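Local coordinates for ribosomal RNA processing protein 6 (Trypanosoma brucei brucei, PDB 4NLC) that probably degrades and trims RNA from the 3' end as the exosome-associated exoribonuclease RRP6, of which this chain is the catalytic core with its exonuclease and HRDC domains, at residues 277-282 against 317-322; 301-306 against 311-316. The protein carries 1 engineered substitution. All blocks are in the same frame, centred on the assembly; numbering follows the deposited sequence.

Contact 1: 277-282 against 317-322; sequences KQALGR and MHISSV. Engineered in segment 317-322: S321 (natural residue Cys).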
ATOM      1  N   LYS A 277      -4.334 -19.599  13.806  1.00 50.52           N
ATOM      2  CA  LYS A 277      -5.743 -19.661  14.221  1.00 52.04           C
ATOM      3  C   LYS A 277      -6.566 -18.558  13.545  1.00 58.91           C
ATOM      4  O   LYS A 277      -7.730 -18.784  13.203  1.00 59.42           O
ATOM      5  CB  LYS A 277      -5.892 -19.537  15.747  1.00 55.53           C
ATOM      6  CG  LYS A 277      -5.503 -20.783  16.548  1.00 58.85           C
ATOM      7  CD  LYS A 277      -5.593 -20.530  18.055  1.00 56.28           C
ATOM      8  CE  LYS A 277      -4.457 -19.686  18.586  1.00 59.67           C
ATOM      9  NZ  LYS A 277      -4.941 -18.492  19.323  1.00 68.45           N
ATOM     10  N   GLN A 278      -5.957 -17.370  13.358  1.00 56.32           N
ATOM     11  CA  GLN A 278      -6.600 -16.214  12.731  1.00 57.87           C
ATOM     12  C   GLN A 278      -6.857 -16.445  11.242  1.00 63.37           C
ATOM     13  O   GLN A 278      -7.832 -15.931  10.700  1.00 64.79           O
ATOM     14  CB  GLN A 278      -5.746 -14.955  12.929  1.00 59.54           C
ATOM     15  CG  GLN A 278      -5.771 -14.414  14.362  1.00 69.14           C
ATOM     16  CD  GLN A 278      -4.692 -13.395  14.665  1.00 76.57           C
ATOM     17  OE1 GLN A 278      -3.638 -13.333  14.022  1.00 63.30           O
ATOM     18  NE2 GLN A 278      -4.906 -12.614  15.711  1.00 73.99           N
ATOM     19  N   ALA A 279      -5.987 -17.231  10.591  1.00 59.46           N
ATOM     20  CA  ALA A 279      -6.064 -17.526   9.164  1.00 58.93           C
ATOM     21  C   ALA A 279      -6.844 -18.798   8.851  1.00 62.90           C
ATOM     22  O   ALA A 279      -7.470 -18.876   7.789  1.00 62.71           O
ATOM     23  CB  ALA A 279      -4.663 -17.615   8.585  1.00 58.30           C
ATOM     24  N   LEU A 280      -6.799 -19.798   9.752  1.00 58.97           N
ATOM     25  CA  LEU A 280      -7.495 -21.063   9.517  1.00 58.70           C
ATOM     26  C   LEU A 280      -8.889 -21.109  10.147  1.00 64.16           C
ATOM     27  O   LEU A 280      -9.693 -21.944   9.739  1.00 63.76           O
ATOM     28  CB  LEU A 280      -6.639 -22.287   9.924  1.00 57.28           C
ATOM     29  CG  LEU A 280      -5.331 -22.498   9.124  1.00 60.80           C
ATOM     30  CD1 LEU A 280      -4.404 -23.466   9.823  1.00 60.14           C
ATOM     31  CD2 LEU A 280      -5.598 -22.958   7.697  1.00 61.86           C
ATOM     32  N   GLY A 281      -9.165 -20.195  11.087  1.00 62.28           N
ATOM     33  CA  GLY A 281     -10.442 -20.048  11.792  1.00 63.47           C
ATOM     34  C   GLY A 281     -11.236 -21.321  12.046  1.00 66.10           C
ATOM     35  O   GLY A 281     -10.711 -22.288  12.611  1.00 64.05           O
ATOM     36  N   ARG A 282     -12.496 -21.332  11.564  1.00 63.36           N
ATOM     37  CA  ARG A 282     -13.463 -22.429  11.696  1.00 63.12           C
ATOM     38  C   ARG A 282     -13.008 -23.745  11.071  1.00 64.50           C
ATOM     39  O   ARG A 282     -13.402 -24.811  11.554  1.00 64.03           O
ATOM     40  CB  ARG A 282     -14.854 -22.022  11.170  1.00 66.88           C
ATOM     41  CG  ARG A 282     -14.963 -21.687   9.673  1.00 80.62           C
ATOM     42  CD  ARG A 282     -16.286 -21.013   9.326  1.00 92.09           C
ATOM     43  NE  ARG A 282     -17.434 -21.922   9.436  1.00100.83           N
ATOM     44  CZ  ARG A 282     -18.706 -21.530   9.479  1.00116.23           C
ATOM     45  NH1 ARG A 282     -19.012 -20.238   9.435  1.00107.01           N
ATOM     46  NH2 ARG A 282     -19.679 -22.423   9.587  1.00 96.38           N
ATOM     47  N   MET A 317       1.960 -21.335  -0.702  1.00 33.67           N
ATOM     48  CA  MET A 317       0.984 -22.410  -0.586  1.00 35.08           C
ATOM     49  C   MET A 317      -0.383 -21.789  -0.287  1.00 39.38           C
ATOM     50  O   MET A 317      -0.485 -20.947   0.603  1.00 38.39           O
ATOM     51  CB  MET A 317       1.445 -23.232   0.645  1.00 37.36           C
ATOM     52  CG  MET A 317       0.912 -24.609   0.781  1.00 41.64           C
ATOM     53  SD  MET A 317       1.227 -25.232   2.471  1.00 44.84           S
ATOM     54  CE  MET A 317       2.998 -25.273   2.495  1.00 41.78           C
ATOM     55  N   HIS A 318      -1.441 -22.235  -0.969  1.00 38.25           N
ATOM     56  CA  HIS A 318      -2.795 -21.754  -0.673  1.00 39.44           C
ATOM     57  C   HIS A 318      -3.194 -22.188   0.755  1.00 42.72           C
ATOM     58  O   HIS A 318      -2.732 -23.211   1.238  1.00 41.62           O
ATOM     59  CB  HIS A 318      -3.803 -22.273  -1.709  1.00 41.78           C
ATOM     60  CG  HIS A 318      -5.149 -21.621  -1.617  1.00 47.37           C
ATOM     61  ND1 HIS A 318      -6.103 -22.049  -0.703  1.00 49.69           N
ATOM     62  CD2 HIS A 318      -5.655 -20.579  -2.318  1.00 51.59           C
ATOM     63  CE1 HIS A 318      -7.157 -21.274  -0.890  1.00 51.00           C
ATOM     64  NE2 HIS A 318      -6.940 -20.373  -1.854  1.00 52.42           N
ATOM     65  N   ILE A 319      -4.001 -21.386   1.436  1.00 40.94           N
ATOM     66  CA  ILE A 319      -4.456 -21.648   2.806  1.00 41.14           C
ATOM     67  C   ILE A 319      -5.122 -23.053   2.957  1.00 44.21           C
ATOM     68  O   ILE A 319      -4.908 -23.714   3.975  1.00 42.99           O
ATOM     69  CB  ILE A 319      -5.359 -20.471   3.309  1.00 45.56           C
ATOM     70  CG1 ILE A 319      -5.558 -20.484   4.838  1.00 46.04           C
ATOM     71  CG2 ILE A 319      -6.696 -20.400   2.575  1.00 47.93           C
ATOM     72  CD1 ILE A 319      -4.390 -19.993   5.640  1.00 49.53           C
ATOM     73  N   SER A 320      -5.889 -23.503   1.931  1.00 40.58           N
ATOM     74  CA  SER A 320      -6.576 -24.796   1.907  1.00 39.61           C
ATOM     75  C   SER A 320      -5.580 -25.922   1.877  1.00 40.63           C
ATOM     76  O   SER A 320      -5.851 -26.961   2.459  1.00 40.06           O
ATOM     77  CB  SER A 320      -7.529 -24.888   0.715  1.00 45.00           C
ATOM     78  OG  SER A 320      -6.858 -24.731  -0.524  1.00 53.09           O
ATOM     79  N   SER A 321      -4.408 -25.707   1.231  1.00 36.65           N
ATOM     80  CA  SER A 321      -3.301 -26.672   1.157  1.00 35.01           C
ATOM     81  C   SER A 321      -2.709 -26.953   2.525  1.00 37.79           C
ATOM     82  O   SER A 321      -2.301 -28.079   2.783  1.00 36.82           O
ATOM     83  CB  SER A 321      -2.221 -26.205   0.189  1.00 36.05           C
ATOM     84  OG  SER A 321      -2.677 -26.289  -1.151  1.00 41.15           O
ATOM     85  N   VAL A 322      -2.685 -25.935   3.411  1.00 34.86           N
ATOM     86  CA  VAL A 322      -2.223 -26.040   4.793  1.00 33.41           C
ATOM     87  C   VAL A 322      -3.177 -27.005   5.508  1.00 37.95           C
ATOM     88  O   VAL A 322      -2.726 -27.963   6.152  1.00 36.88           O
ATOM     89  CB  VAL A 322      -2.182 -24.652   5.481  1.00 37.03           C
ATOM     90  CG1 VAL A 322      -1.929 -24.785   6.981  1.00 36.72           C
ATOM     91  CG2 VAL A 322      -1.134 -23.754   4.839  1.00 36.74           C
TER
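A279 and L280, in the last turn of helix 275-280, meet I319 and V322 in the first turn of helix 319-328 through a small contact between apolar side chains that buries 163 Å². The methyl of A279 points at the other helix, and its CB rests 3.8 Å from I319 CD1. L280 follows with a branched end that does most of the work. Its first side-chain bond runs alongside the partner segment rather than at it, but with CG anti to the carbonyl carbon (chi1 -64°) both methyls arrive at the opposing helix. L280 CD2 lies 3.8 Å from I319 CG1, the two side chains running antiparallel alongside one another, while L280 CD1 is 4.0 Å from V322 CG1. At G281 the chain leaves the helix with positive phi, although G281 N still donates to K277 O. On the partner side, I319 holds CG1 anti to its backbone N, and the side chain thereby reaches both A279 and L280. H318 is the N-cap just ahead of it: its ND1 accepts from S320 N at 3.0 Å, with the donor 18° out of the ring plane. F299 of helix 289-309 touches both A279 and I319. The arrangement is a helix C-terminus packed against a capped helix N-terminus, and it joins helix 275-280 to the helical bundle of the HRDC domain.

Contact 2: 301-306 against 311-316; sequences WRDMAA and DSPSAV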
ATOM      1  N   TRP A 301       5.833 -22.781   9.089  1.00 33.06           N
ATOM      2  CA  TRP A 301       6.822 -23.037   8.051  1.00 32.22           C
ATOM      3  C   TRP A 301       6.497 -22.154   6.811  1.00 34.72           C
ATOM      4  O   TRP A 301       7.409 -21.578   6.204  1.00 35.22           O
ATOM      5  CB  TRP A 301       6.837 -24.521   7.645  1.00 30.76           C
ATOM      6  CG  TRP A 301       7.796 -24.758   6.524  1.00 32.12           C
ATOM      7  CD1 TRP A 301       9.140 -24.946   6.635  1.00 35.60           C
ATOM      8  CD2 TRP A 301       7.526 -24.605   5.119  1.00 31.61           C
ATOM      9  NE1 TRP A 301       9.721 -24.950   5.389  1.00 35.01           N
ATOM     10  CE2 TRP A 301       8.753 -24.753   4.440  1.00 36.02           C
ATOM     11  CE3 TRP A 301       6.359 -24.380   4.366  1.00 32.69           C
ATOM     12  CZ2 TRP A 301       8.847 -24.717   3.043  1.00 35.53           C
ATOM     13  CZ3 TRP A 301       6.453 -24.327   2.981  1.00 34.37           C
ATOM     14  CH2 TRP A 301       7.683 -24.504   2.333  1.00 35.50           C
ATOM     15  N   ARG A 302       5.209 -22.083   6.430  1.00 29.10           N
ATOM     16  CA  ARG A 302       4.747 -21.334   5.260  1.00 29.17           C
ATOM     17  C   ARG A 302       5.105 -19.868   5.377  1.00 34.05           C
ATOM     18  O   ARG A 302       5.506 -19.268   4.380  1.00 34.02           O
ATOM     19  CB  ARG A 302       3.240 -21.561   4.986  1.00 27.85           C
ATOM     20  CG  ARG A 302       2.766 -20.994   3.655  1.00 31.65           C
ATOM     21  CD  ARG A 302       1.263 -21.089   3.487  1.00 39.87           C
ATOM     22  NE  ARG A 302       0.586 -20.183   4.397  1.00 43.93           N
ATOM     23  CZ  ARG A 302      -0.471 -19.452   4.083  1.00 48.33           C
ATOM     24  NH1 ARG A 302      -1.008 -19.535   2.876  1.00 33.74           N
ATOM     25  NH2 ARG A 302      -0.996 -18.630   4.970  1.00 31.32           N
ATOM     26  N   ASP A 303       5.023 -19.311   6.592  1.00 31.67           N
ATOM     27  CA  ASP A 303       5.397 -17.920   6.820  1.00 31.93           C
ATOM     28  C   ASP A 303       6.920 -17.734   6.709  1.00 35.48           C
ATOM     29  O   ASP A 303       7.350 -16.795   6.062  1.00 34.61           O
ATOM     30  CB  ASP A 303       4.839 -17.390   8.141  1.00 33.94           C
ATOM     31  CG  ASP A 303       5.045 -15.890   8.263  1.00 40.29           C
ATOM     32  OD1 ASP A 303       4.229 -15.128   7.700  1.00 38.60           O
ATOM     33  OD2 ASP A 303       6.037 -15.484   8.887  1.00 44.97           O
ATOM     34  N   MET A 304       7.718 -18.630   7.301  1.00 33.18           N
ATOM     35  CA  MET A 304       9.186 -18.605   7.205  1.00 34.73           C
ATOM     36  C   MET A 304       9.649 -18.693   5.730  1.00 34.58           C
ATOM     37  O   MET A 304      10.401 -17.838   5.274  1.00 32.78           O
ATOM     38  CB  MET A 304       9.825 -19.728   8.056  1.00 39.09           C
ATOM     39  CG  MET A 304       9.745 -19.460   9.551  1.00 47.26           C
ATOM     40  SD  MET A 304      10.331 -20.790  10.667  1.00 56.69           S
ATOM     41  CE  MET A 304      11.495 -19.851  11.695  1.00 54.67           C
ATOM     42  N   ALA A 305       9.117 -19.665   4.976  1.00 30.28           N
ATOM     43  CA  ALA A 305       9.439 -19.861   3.569  1.00 29.99           C
ATOM     44  C   ALA A 305       9.015 -18.656   2.705  1.00 33.91           C
ATOM     45  O   ALA A 305       9.663 -18.365   1.699  1.00 33.72           O
ATOM     46  CB  ALA A 305       8.786 -21.133   3.064  1.00 30.82           C
ATOM     47  N   ALA A 306       7.947 -17.954   3.113  1.00 30.14           N
ATOM     48  CA  ALA A 306       7.426 -16.782   2.413  1.00 29.59           C
ATOM     49  C   ALA A 306       8.408 -15.615   2.556  1.00 33.38           C
ATOM     50  O   ALA A 306       8.644 -14.894   1.584  1.00 31.88           O
ATOM     51  CB  ALA A 306       6.064 -16.405   2.973  1.00 30.04           C
ATOM     52  N   ASP A 311       7.970 -13.822  -0.999  1.00 26.62           N
ATOM     53  CA  ASP A 311       6.669 -14.054  -1.600  1.00 26.85           C
ATOM     54  C   ASP A 311       5.604 -13.909  -0.516  1.00 27.56           C
ATOM     55  O   ASP A 311       5.917 -14.056   0.661  1.00 23.77           O
ATOM     56  CB  ASP A 311       6.627 -15.477  -2.183  1.00 28.39           C
ATOM     57  CG  ASP A 311       6.851 -15.543  -3.675  1.00 36.21           C
ATOM     58  OD1 ASP A 311       6.823 -14.470  -4.337  1.00 33.68           O
ATOM     59  OD2 ASP A 311       7.031 -16.659  -4.192  1.00 42.79           O
ATOM     60  N   SER A 312       4.347 -13.676  -0.894  1.00 26.22           N
ATOM     61  CA  SER A 312       3.322 -13.641   0.151  1.00 27.38           C
ATOM     62  C   SER A 312       3.090 -15.107   0.611  1.00 32.55           C
ATOM     63  O   SER A 312       3.331 -16.015  -0.197  1.00 31.60           O
ATOM     64  CB  SER A 312       2.022 -13.039  -0.371  1.00 30.11           C
ATOM     65  OG  SER A 312       1.389 -13.912  -1.288  1.00 38.63           O
ATOM     66  N   PRO A 313       2.642 -15.377   1.865  1.00 30.12           N
ATOM     67  CA  PRO A 313       2.342 -16.772   2.252  1.00 30.09           C
ATOM     68  C   PRO A 313       1.416 -17.503   1.248  1.00 34.91           C
ATOM     69  O   PRO A 313       1.629 -18.674   0.996  1.00 33.53           O
ATOM     70  CB  PRO A 313       1.713 -16.618   3.649  1.00 31.96           C
ATOM     71  CG  PRO A 313       2.308 -15.366   4.177  1.00 35.49           C
ATOM     72  CD  PRO A 313       2.304 -14.452   2.965  1.00 31.67           C
ATOM     73  N   SER A 314       0.468 -16.792   0.605  1.00 34.99           N
ATOM     74  CA  SER A 314      -0.425 -17.366  -0.417  1.00 35.80           C
ATOM     75  C   SER A 314       0.325 -17.806  -1.683  1.00 38.86           C
ATOM     76  O   SER A 314      -0.077 -18.775  -2.315  1.00 39.02           O
ATOM     77  CB  SER A 314      -1.546 -16.394  -0.774  1.00 39.47           C
ATOM     78  OG  SER A 314      -2.406 -16.220   0.339  1.00 48.72           O
ATOM     79  N   ALA A 315       1.427 -17.125  -2.036  1.00 33.55           N
ATOM     80  CA  ALA A 315       2.214 -17.516  -3.202  1.00 32.53           C
ATOM     81  C   ALA A 315       3.074 -18.771  -2.883  1.00 36.20           C
ATOM     82  O   ALA A 315       3.487 -19.486  -3.798  1.00 36.93           O
ATOM     83  CB  ALA A 315       3.077 -16.350  -3.686  1.00 32.30           C
ATOM     84  N   VAL A 316       3.349 -19.032  -1.600  1.00 30.55           N
ATOM     85  CA  VAL A 316       4.089 -20.235  -1.216  1.00 30.38           C
ATOM     86  C   VAL A 316       3.139 -21.448  -1.335  1.00 36.75           C
ATOM     87  O   VAL A 316       3.460 -22.444  -2.006  1.00 35.95           O
ATOM     88  CB  VAL A 316       4.701 -20.122   0.215  1.00 32.89           C
ATOM     89  CG1 VAL A 316       5.212 -21.475   0.727  1.00 31.77           C
ATOM     90  CG2 VAL A 316       5.817 -19.083   0.250  1.00 32.52           C
TER
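R302 leaves its helix with CG anti to the backbone N (chi1 -170°) and then bends at chi3 (69°), which lays the guanidinium across P313, while V316, with CG1 likewise anti to its N, spreads its two methyls over helix 289-309. P313 CB sits over the centre of one guanidinium face, 3.5 Å above the plane, and the two side chains cross at about a right angle. V316 is a knob in the hole formed by W301, R302, A305 and A306. Its CG1 reaches W301 CZ3 and R302 CG, both at 3.8 Å, and its CG2 comes within 3.5 Å of A306 CA. A306 also packs against the start of the short helix 313-316, where A306 CB lies 3.7 Å from P313 N. The backbones are joined by a hydrogen bond from D311 N to A306 O (2.9 Å). At the N-cap, S312 OG accepts from A315 N at 3.3 Å and also hydrogen-bonds to F102 O. Charged ends are engaged outside the pair: R302 NH1 bonds to M317 O, D303 forms a salt bridge with R307, and D311 another with R4. Carbon thus covers a face of the arginine while its NH1 hydrogen-bonds to a backbone oxygen, which would limit the group's rotation and probably helps a charged side chain to lie buried beside an apolar knob.

The centres of the two contacts lie about 12 Å apart, on the same side of the chain's centre, within the helical part that includes the HRDC region. Along the sequence the order is 277-282, 301-306, 311-316, 317-322, so contact 2 falls wholly between the two halves of contact 1, and 311-316 runs straight into 317-322. R302 connects them: besides its bond to M317, its NH2 packs on I319 CD1 and its CD on V322 CG2, while M317 CE lies against the W301 ring. Helix 289-309 supplies one side of contact 2 and, through F299 and R302, also packs on contact 1, tying helices 275-280, 313-316 and 319-328 into one helical cluster beside the exonuclease domain.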